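Local atomic coordinates of D-isomer specific 2-hydroxyacid dehydrogenase family protein (Desulfovibrio vulgaris, PDB entry 5TX7), a protein that probably catalyses the NAD-dependent oxidation or reduction of 2-hydroxy and 2-keto acids. Residues Ala46-Met58 with Leu67-Asp81. Sequence-based numbering, arbitrary orientation.
Sequences AHVVLTNKVPLDM and LRFVSVLATGYDKVD
V48 meets the ring of F69 obliquely, CG1 lying 3.9 Å from CD2 as the two side chains run side by side; F309 of helix 292-310 stacks on the same ring. At a second flat group, the N52 carboxamide, with CG anti to the backbone N (chi1 -166°), OD1 accepts a hydrogen bond from K53 NZ at 2.8 Å. A water joins N52 ND2 to the carbonyl of L73, and the K53 ammonium forms a cation-pi contact with W136 of the second subunit.

Between these groups, strands 48-51 and 69-72 pair in parallel: V49 and T51 each donate to and accept from the neighbouring strand, and the S71 N to V49 O bond measures 3.1 Å. L50 shares the face of V48 and F69, its CD2 against S71 CB, beneath helix 292-310. On the other face, the L67 and V49 side chains cross at about a right angle, with L67 CD1 3.5 Å from V49 CG2, while L56 CD1 and V70 CG1 meet tip to tip and T51 CG2 passes V80 CG2 at 4.0 Å.

Past the strands the chains join again, L56 N bonding to K79 O and D81 N to L56 O at 2.9 Å. K79 bends at chi3 (94°), and its NZ reaches K53 O at 2.8 Å in the carbonyl plane. D57 and D81 then N-cap the following helices through A60 and A84.

The contact thus builds the right-handed beta-alpha-beta unit around helix 58-62. Its chemistry is mainly apolar on both sheet faces, where N305 and the V54 carbonyl satisfy the hydroxyls of S71 and T51, and polar at the C-terminal strand ends, where lysines, amide and water tie the loops together beside the partner subunit.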
ATOM      1  N   ALA A  46      28.984   1.079 -32.827  1.00 67.11           N
ATOM      2  CA  ALA A  46      27.567   0.787 -32.641  1.00 62.40           C
ATOM      3  C   ALA A  46      26.677   1.556 -33.618  1.00 61.22           C
ATOM      4  O   ALA A  46      26.809   2.765 -33.745  1.00 61.58           O
ATOM      5  CB  ALA A  46      27.157   1.118 -31.209  1.00 60.88           C
ATOM      6  N   HIS A  47      25.755   0.844 -34.264  1.00 60.79           N
ATOM      7  CA  HIS A  47      24.693   1.443 -35.068  1.00 60.65           C
ATOM      8  C   HIS A  47      23.650   2.097 -34.145  1.00 57.21           C
ATOM      9  O   HIS A  47      23.109   3.167 -34.464  1.00 53.49           O
ATOM     10  CB  HIS A  47      23.936   0.391 -35.876  1.00 66.47           C
ATOM     11  CG  HIS A  47      24.730  -0.291 -36.942  1.00 75.29           C
ATOM     12  ND1 HIS A  47      25.830  -1.097 -36.690  1.00 78.89           N
ATOM     13  CD2 HIS A  47      24.506  -0.367 -38.274  1.00 81.40           C
ATOM     14  CE1 HIS A  47      26.272  -1.594 -37.833  1.00 83.97           C
ATOM     15  NE2 HIS A  47      25.483  -1.175 -38.808  1.00 86.00           N
ATOM     16  N   VAL A  48      23.344   1.411 -33.032  1.00 53.60           N
ATOM     17  CA  VAL A  48      22.307   1.814 -32.083  1.00 51.40           C
ATOM     18  C   VAL A  48      22.877   1.865 -30.672  1.00 49.16           C
ATOM     19  O   VAL A  48      23.480   0.884 -30.213  1.00 48.73           O
ATOM     20  CB  VAL A  48      21.128   0.800 -32.047  1.00 51.17           C
ATOM     21  CG1 VAL A  48      20.033   1.274 -31.103  1.00 49.63           C
ATOM     22  CG2 VAL A  48      20.556   0.595 -33.428  1.00 52.31           C
ATOM     23  N   VAL A  49      22.657   2.983 -29.984  1.00 46.46           N
ATOM     24  CA  VAL A  49      23.057   3.135 -28.594  1.00 46.66           C
ATOM     25  C   VAL A  49      21.792   3.238 -27.719  1.00 46.05           C
ATOM     26  O   VAL A  49      20.854   3.990 -28.036  1.00 47.78           O
ATOM     27  CB  VAL A  49      23.965   4.373 -28.403  1.00 47.18           C
ATOM     28  CG1 VAL A  49      24.060   4.798 -26.932  1.00 47.68           C
ATOM     29  CG2 VAL A  49      25.342   4.090 -28.956  1.00 47.57           C
ATOM     30  N   LEU A  50      21.776   2.482 -26.619  1.00 45.78           N
ATOM     31  CA  LEU A  50      20.713   2.574 -25.604  1.00 44.53           C
ATOM     32  C   LEU A  50      21.297   3.226 -24.350  1.00 45.14           C
ATOM     33  O   LEU A  50      22.352   2.803 -23.864  1.00 43.77           O
ATOM     34  CB  LEU A  50      20.173   1.198 -25.263  1.00 43.42           C
ATOM     35  CG  LEU A  50      19.754   0.330 -26.460  1.00 46.18           C
ATOM     36  CD1 LEU A  50      19.384  -1.067 -25.965  1.00 46.57           C
ATOM     37  CD2 LEU A  50      18.610   0.998 -27.239  1.00 46.90           C
ATOM     38  N   THR A  51      20.636   4.280 -23.874  1.00 42.97           N
ATOM     39  CA  THR A  51      21.052   4.983 -22.678  1.00 43.42           C
ATOM     40  C   THR A  51      19.822   5.243 -21.810  1.00 45.26           C
ATOM     41  O   THR A  51      18.758   5.570 -22.311  1.00 46.87           O
ATOM     42  CB  THR A  51      21.761   6.318 -22.999  1.00 45.64           C
ATOM     43  OG1 THR A  51      22.087   7.001 -21.786  1.00 45.69           O
ATOM     44  CG2 THR A  51      20.895   7.262 -23.867  1.00 46.03           C
ATOM     45  N   ASN A  52      19.974   5.053 -20.508  1.00 47.25           N
ATOM     46  CA  ASN A  52      18.986   5.490 -19.542  1.00 49.44           C
ATOM     47  C   ASN A  52      19.420   6.875 -19.059  1.00 46.64           C
ATOM     48  O   ASN A  52      18.782   7.865 -19.371  1.00 43.61           O
ATOM     49  CB  ASN A  52      18.859   4.468 -18.397  1.00 50.50           C
ATOM     50  CG  ASN A  52      17.623   4.682 -17.545  1.00 50.13           C
ATOM     51  OD1 ASN A  52      17.098   5.787 -17.450  1.00 49.87           O
ATOM     52  ND2 ASN A  52      17.149   3.605 -16.923  1.00 52.51           N
ATOM     53  N   LYS A  53      20.520   6.934 -18.322  1.00 46.41           N
ATOM     54  CA  LYS A  53      21.025   8.189 -17.764  1.00 48.76           C
ATOM     55  C   LYS A  53      22.463   8.505 -18.174  1.00 47.00           C
ATOM     56  O   LYS A  53      23.041   9.453 -17.654  1.00 52.28           O
ATOM     57  CB  LYS A  53      20.924   8.163 -16.222  1.00 47.12           C
ATOM     58  CG  LYS A  53      19.523   8.033 -15.667  1.00 48.19           C
ATOM     59  CD  LYS A  53      18.633   9.219 -16.011  1.00 50.25           C
ATOM     60  CE  LYS A  53      17.228   9.058 -15.426  1.00 51.04           C
ATOM     61  NZ  LYS A  53      16.332   8.247 -16.304  1.00 50.10           N
ATOM     62  N   VAL A  54      23.050   7.735 -19.088  1.00 46.34           N
ATOM     63  CA  VAL A  54      24.393   8.053 -19.586  1.00 47.45           C
ATOM     64  C   VAL A  54      24.269   9.257 -20.528  1.00 48.16           C
ATOM     65  O   VAL A  54      23.464   9.231 -21.455  1.00 48.00           O
ATOM     66  CB  VAL A  54      25.046   6.868 -20.297  1.00 47.43           C
ATOM     67  CG1 VAL A  54      26.378   7.281 -20.919  1.00 49.53           C
ATOM     68  CG2 VAL A  54      25.265   5.731 -19.300  1.00 48.19           C
ATOM     69  N   PRO A  55      25.034  10.321 -20.264  1.00 48.65           N
ATOM     70  CA  PRO A  55      24.876  11.540 -21.058  1.00 51.06           C
ATOM     71  C   PRO A  55      25.494  11.444 -22.448  1.00 49.33           C
ATOM     72  O   PRO A  55      26.525  10.808 -22.591  1.00 50.31           O
ATOM     73  CB  PRO A  55      25.584  12.614 -20.213  1.00 52.53           C
ATOM     74  CG  PRO A  55      26.537  11.856 -19.364  1.00 53.98           C
ATOM     75  CD  PRO A  55      25.946  10.512 -19.124  1.00 51.12           C
ATOM     76  N   LEU A  56      24.846  12.051 -23.445  1.00 48.65           N
ATOM     77  CA  LEU A  56      25.380  12.144 -24.805  1.00 50.10           C
ATOM     78  C   LEU A  56      25.256  13.573 -25.309  1.00 52.11           C
ATOM     79  O   LEU A  56      24.157  14.052 -25.582  1.00 52.25           O
ATOM     80  CB  LEU A  56      24.632  11.202 -25.736  1.00 50.76           C
ATOM     81  CG  LEU A  56      24.722   9.716 -25.401  1.00 51.30           C
ATOM     82  CD1 LEU A  56      23.695   8.948 -26.224  1.00 51.24           C
ATOM     83  CD2 LEU A  56      26.139   9.198 -25.640  1.00 52.13           C
ATOM     84  N   ASP A  57      26.397  14.241 -25.418  1.00 52.87           N
ATOM     85  CA  ASP A  57      26.480  15.628 -25.898  1.00 54.93           C
ATOM     86  C   ASP A  57      26.941  15.664 -27.357  1.00 55.59           C
ATOM     87  O   ASP A  57      27.119  14.623 -27.977  1.00 53.81           O
ATOM     88  CB  ASP A  57      27.426  16.434 -24.978  1.00 58.06           C
ATOM     89  CG  ASP A  57      28.880  15.951 -25.020  1.00 60.01           C
ATOM     90  OD1 ASP A  57      29.179  14.880 -25.578  1.00 63.01           O
ATOM     91  OD2 ASP A  57      29.743  16.654 -24.481  1.00 66.95           O
ATOM     92  N   MET A  58      27.132  16.860 -27.916  1.00 58.51           N
ATOM     93  CA  MET A  58      27.595  17.027 -29.305  1.00 58.02           C
ATOM     94  C   MET A  58      28.932  16.357 -29.559  1.00 58.38           C
ATOM     95  O   MET A  58      29.138  15.742 -30.601  1.00 59.48           O
ATOM     96  CB  MET A  58      27.766  18.518 -29.640  1.00 60.00           C
ATOM     97  CG  MET A  58      28.367  18.841 -31.011  1.00 61.10           C
ATOM     98  SD  MET A  58      27.260  18.366 -32.350  1.00 64.25           S
ATOM     99  CE  MET A  58      26.173  19.794 -32.404  1.00 66.21           C
ATOM    100  N   LEU A  67      27.206   5.948 -35.485  1.00 62.64           N
ATOM    101  CA  LEU A  67      25.958   5.953 -34.723  1.00 60.37           C
ATOM    102  C   LEU A  67      24.797   6.415 -35.585  1.00 59.52           C
ATOM    103  O   LEU A  67      24.817   7.518 -36.112  1.00 62.98           O
ATOM    104  CB  LEU A  67      26.090   6.851 -33.485  1.00 59.16           C
ATOM    105  CG  LEU A  67      24.900   6.943 -32.519  1.00 56.19           C
ATOM    106  CD1 LEU A  67      24.477   5.559 -32.069  1.00 55.88           C
ATOM    107  CD2 LEU A  67      25.267   7.817 -31.337  1.00 53.54           C
ATOM    108  N   ARG A  68      23.795   5.553 -35.740  1.00 60.46           N
ATOM    109  CA  ARG A  68      22.622   5.850 -36.556  1.00 62.35           C
ATOM    110  C   ARG A  68      21.329   6.045 -35.773  1.00 60.26           C
ATOM    111  O   ARG A  68      20.419   6.672 -36.296  1.00 62.43           O
ATOM    112  CB  ARG A  68      22.441   4.772 -37.626  1.00 68.19           C
ATOM    113  CG  ARG A  68      23.667   4.523 -38.505  1.00 71.50           C
ATOM    114  CD  ARG A  68      24.397   5.791 -38.974  1.00 75.29           C
ATOM    115  NE  ARG A  68      25.501   5.479 -39.884  1.00 81.45           N
ATOM    116  CZ  ARG A  68      26.234   6.366 -40.558  1.00 85.69           C
ATOM    117  NH1 ARG A  68      26.002   7.676 -40.446  1.00 88.00           N
ATOM    118  NH2 ARG A  68      27.202   5.931 -41.377  1.00 87.27           N
ATOM    119  N   PHE A  69      21.243   5.563 -34.527  1.00 57.47           N
ATOM    120  CA  PHE A  69      19.994   5.650 -33.753  1.00 55.11           C
ATOM    121  C   PHE A  69      20.209   5.558 -32.248  1.00 52.29           C
ATOM    122  O   PHE A  69      20.929   4.677 -31.765  1.00 52.37           O
ATOM    123  CB  PHE A  69      19.029   4.542 -34.199  1.00 54.33           C
ATOM    124  CG  PHE A  69      17.698   4.565 -33.496  1.00 55.49           C
ATOM    125  CD1 PHE A  69      16.892   5.702 -33.528  1.00 55.11           C
ATOM    126  CD2 PHE A  69      17.226   3.439 -32.821  1.00 55.30           C
ATOM    127  CE1 PHE A  69      15.659   5.719 -32.893  1.00 52.75           C
ATOM    128  CE2 PHE A  69      15.994   3.475 -32.188  1.00 53.29           C
ATOM    129  CZ  PHE A  69      15.216   4.607 -32.223  1.00 51.03           C
ATOM    130  N   VAL A  70      19.576   6.466 -31.510  1.00 49.84           N
ATOM    131  CA  VAL A  70      19.602   6.411 -30.048  1.00 48.84           C
ATOM    132  C   VAL A  70      18.202   6.154 -29.497  1.00 47.71           C
ATOM    133  O   VAL A  70      17.248   6.851 -29.862  1.00 49.75           O
ATOM    134  CB  VAL A  70      20.168   7.700 -29.456  1.00 48.41           C
ATOM    135  CG1 VAL A  70      20.150   7.640 -27.927  1.00 45.88           C
ATOM    136  CG2 VAL A  70      21.584   7.923 -29.981  1.00 48.15           C
ATOM    137  N   SER A  71      18.071   5.140 -28.651  1.00 44.94           N
ATOM    138  CA  SER A  71      16.826   4.955 -27.914  1.00 45.56           C
ATOM    139  C   SER A  71      17.097   5.153 -26.423  1.00 43.88           C
ATOM    140  O   SER A  71      18.032   4.568 -25.870  1.00 44.71           O
ATOM    141  CB  SER A  71      16.205   3.586 -28.186  1.00 46.32           C
ATOM    142  OG  SER A  71      14.814   3.610 -27.871  1.00 45.98           O
ATOM    143  N   VAL A  72      16.282   5.996 -25.797  1.00 43.90           N
ATOM    144  CA  VAL A  72      16.431   6.323 -24.395  1.00 43.64           C
ATOM    145  C   VAL A  72      15.491   5.455 -23.572  1.00 42.97           C
ATOM    146  O   VAL A  72      14.287   5.392 -23.857  1.00 43.21           O
ATOM    147  CB  VAL A  72      16.129   7.804 -24.137  1.00 44.76           C
ATOM    148  CG1 VAL A  72      16.287   8.140 -22.655  1.00 44.48           C
ATOM    149  CG2 VAL A  72      17.041   8.671 -24.988  1.00 45.60           C
ATOM    150  N   LEU A  73      16.046   4.841 -22.525  1.00 43.23           N
ATOM    151  CA  LEU A  73      15.361   3.851 -21.692  1.00 44.82           C
ATOM    152  C   LEU A  73      14.644   4.550 -20.542  1.00 45.20           C
ATOM    153  O   LEU A  73      14.867   4.264 -19.361  1.00 49.96           O
ATOM    154  CB  LEU A  73      16.367   2.819 -21.161  1.00 46.59           C
ATOM    155  CG  LEU A  73      17.240   2.083 -22.181  1.00 46.41           C
ATOM    156  CD1 LEU A  73      18.367   1.328 -21.483  1.00 46.22           C
ATOM    157  CD2 LEU A  73      16.397   1.147 -23.024  1.00 47.31           C
ATOM    158  N   ALA A  74      13.750   5.451 -20.922  1.00 43.49           N
ATOM    159  CA  ALA A  74      13.082   6.362 -20.012  1.00 46.03           C
ATOM    160  C   ALA A  74      12.113   7.209 -20.825  1.00 46.22           C
ATOM    161  O   ALA A  74      12.137   7.188 -22.045  1.00 46.72           O
ATOM    162  CB  ALA A  74      14.102   7.268 -19.306  1.00 45.58           C
ATOM    163  N   THR A  75      11.273   7.952 -20.131  1.00 49.08           N
ATOM    164  CA  THR A  75      10.440   8.970 -20.752  1.00 51.73           C
ATOM    165  C   THR A  75      11.244  10.265 -20.888  1.00 51.82           C
ATOM    166  O   THR A  75      11.128  10.982 -21.887  1.00 53.27           O
ATOM    167  CB  THR A  75       9.181   9.225 -19.907  1.00 53.55           C
ATOM    168  OG1 THR A  75       8.536   7.971 -19.614  1.00 50.62           O
ATOM    169  CG2 THR A  75       8.213  10.124 -20.657  1.00 56.17           C
ATOM    170  N   GLY A  76      12.047  10.561 -19.869  1.00 50.49           N
ATOM    171  CA  GLY A  76      12.934  11.710 -19.883  1.00 50.81           C
ATOM    172  C   GLY A  76      14.210  11.454 -20.640  1.00 50.72           C
ATOM    173  O   GLY A  76      14.728  10.338 -20.662  1.00 52.17           O
ATOM    174  N   TYR A  77      14.716  12.505 -21.267  1.00 52.92           N
ATOM    175  CA  TYR A  77      15.927  12.450 -22.084  1.00 53.40           C
ATOM    176  C   TYR A  77      16.778  13.709 -21.844  1.00 56.23           C
ATOM    177  O   TYR A  77      17.479  14.180 -22.742  1.00 56.17           O
ATOM    178  CB  TYR A  77      15.549  12.263 -23.571  1.00 51.77           C
ATOM    179  CG  TYR A  77      14.471  13.204 -24.046  1.00 52.73           C
ATOM    180  CD1 TYR A  77      14.787  14.483 -24.528  1.00 54.81           C
ATOM    181  CD2 TYR A  77      13.136  12.832 -24.011  1.00 52.89           C
ATOM    182  CE1 TYR A  77      13.798  15.360 -24.937  1.00 54.62           C
ATOM    183  CE2 TYR A  77      12.135  13.700 -24.425  1.00 54.80           C
ATOM    184  CZ  TYR A  77      12.467  14.964 -24.891  1.00 56.39           C
ATOM    185  OH  TYR A  77      11.475  15.842 -25.301  1.00 58.30           O
ATOM    186  N   ASP A  78      16.749  14.221 -20.611  1.00 60.04           N
ATOM    187  CA  ASP A  78      17.356  15.527 -20.288  1.00 66.26           C
ATOM    188  C   ASP A  78      18.881  15.518 -20.416  1.00 61.82           C
ATOM    189  O   ASP A  78      19.474  16.559 -20.657  1.00 63.29           O
ATOM    190  CB  ASP A  78      16.933  16.016 -18.883  1.00 73.76           C
ATOM    191  CG  ASP A  78      16.787  17.554 -18.809  1.00 87.82           C
ATOM    192  OD1 ASP A  78      16.098  18.150 -19.681  1.00 89.70           O
ATOM    193  OD2 ASP A  78      17.354  18.175 -17.874  1.00 96.90           O
ATOM    194  N   LYS A  79      19.503  14.345 -20.257  1.00 60.02           N
ATOM    195  CA  LYS A  79      20.960  14.178 -20.390  1.00 60.82           C
ATOM    196  C   LYS A  79      21.432  13.874 -21.836  1.00 56.92           C
ATOM    197  O   LYS A  79      22.616  13.697 -22.066  1.00 54.73           O
ATOM    198  CB  LYS A  79      21.462  13.117 -19.395  1.00 60.91           C
ATOM    199  CG  LYS A  79      21.282  13.543 -17.931  1.00 67.00           C
ATOM    200  CD  LYS A  79      21.649  12.465 -16.909  1.00 70.08           C
ATOM    201  CE  LYS A  79      23.093  12.580 -16.411  1.00 73.85           C
ATOM    202  NZ  LYS A  79      23.592  11.353 -15.703  1.00 72.10           N
ATOM    203  N   VAL A  80      20.510  13.829 -22.795  1.00 53.82           N
ATOM    204  CA  VAL A  80      20.842  13.621 -24.193  1.00 55.15           C
ATOM    205  C   VAL A  80      20.584  14.897 -24.988  1.00 54.49           C
ATOM    206  O   VAL A  80      19.459  15.361 -25.053  1.00 54.78           O
ATOM    207  CB  VAL A  80      19.996  12.485 -24.799  1.00 56.03           C
ATOM    208  CG1 VAL A  80      20.359  12.259 -26.268  1.00 58.49           C
ATOM    209  CG2 VAL A  80      20.212  11.195 -24.010  1.00 57.09           C
ATOM    210  N   ASP A  81      21.628  15.450 -25.609  1.00 54.53           N
ATOM    211  CA  ASP A  81      21.471  16.606 -26.487  1.00 56.40           C
ATOM    212  C   ASP A  81      20.839  16.148 -27.801  1.00 55.89           C
ATOM    213  O   ASP A  81      21.538  15.916 -28.784  1.00 56.11           O
ATOM    214  CB  ASP A  81      22.813  17.312 -26.720  1.00 58.41           C
ATOM    215  CG  ASP A  81      22.652  18.651 -27.434  1.00 61.04           C
ATOM    216  OD1 ASP A  81      21.570  18.900 -28.018  1.00 63.38           O
ATOM    217  OD2 ASP A  81      23.600  19.466 -27.419  1.00 61.40           O
TER
HETATM  218  O   HOH W   1      16.636   9.549 -19.036  1.00 45.69           O
HETATM  219  O   HOH W   2      13.942   4.285 -16.709  1.00 52.16           O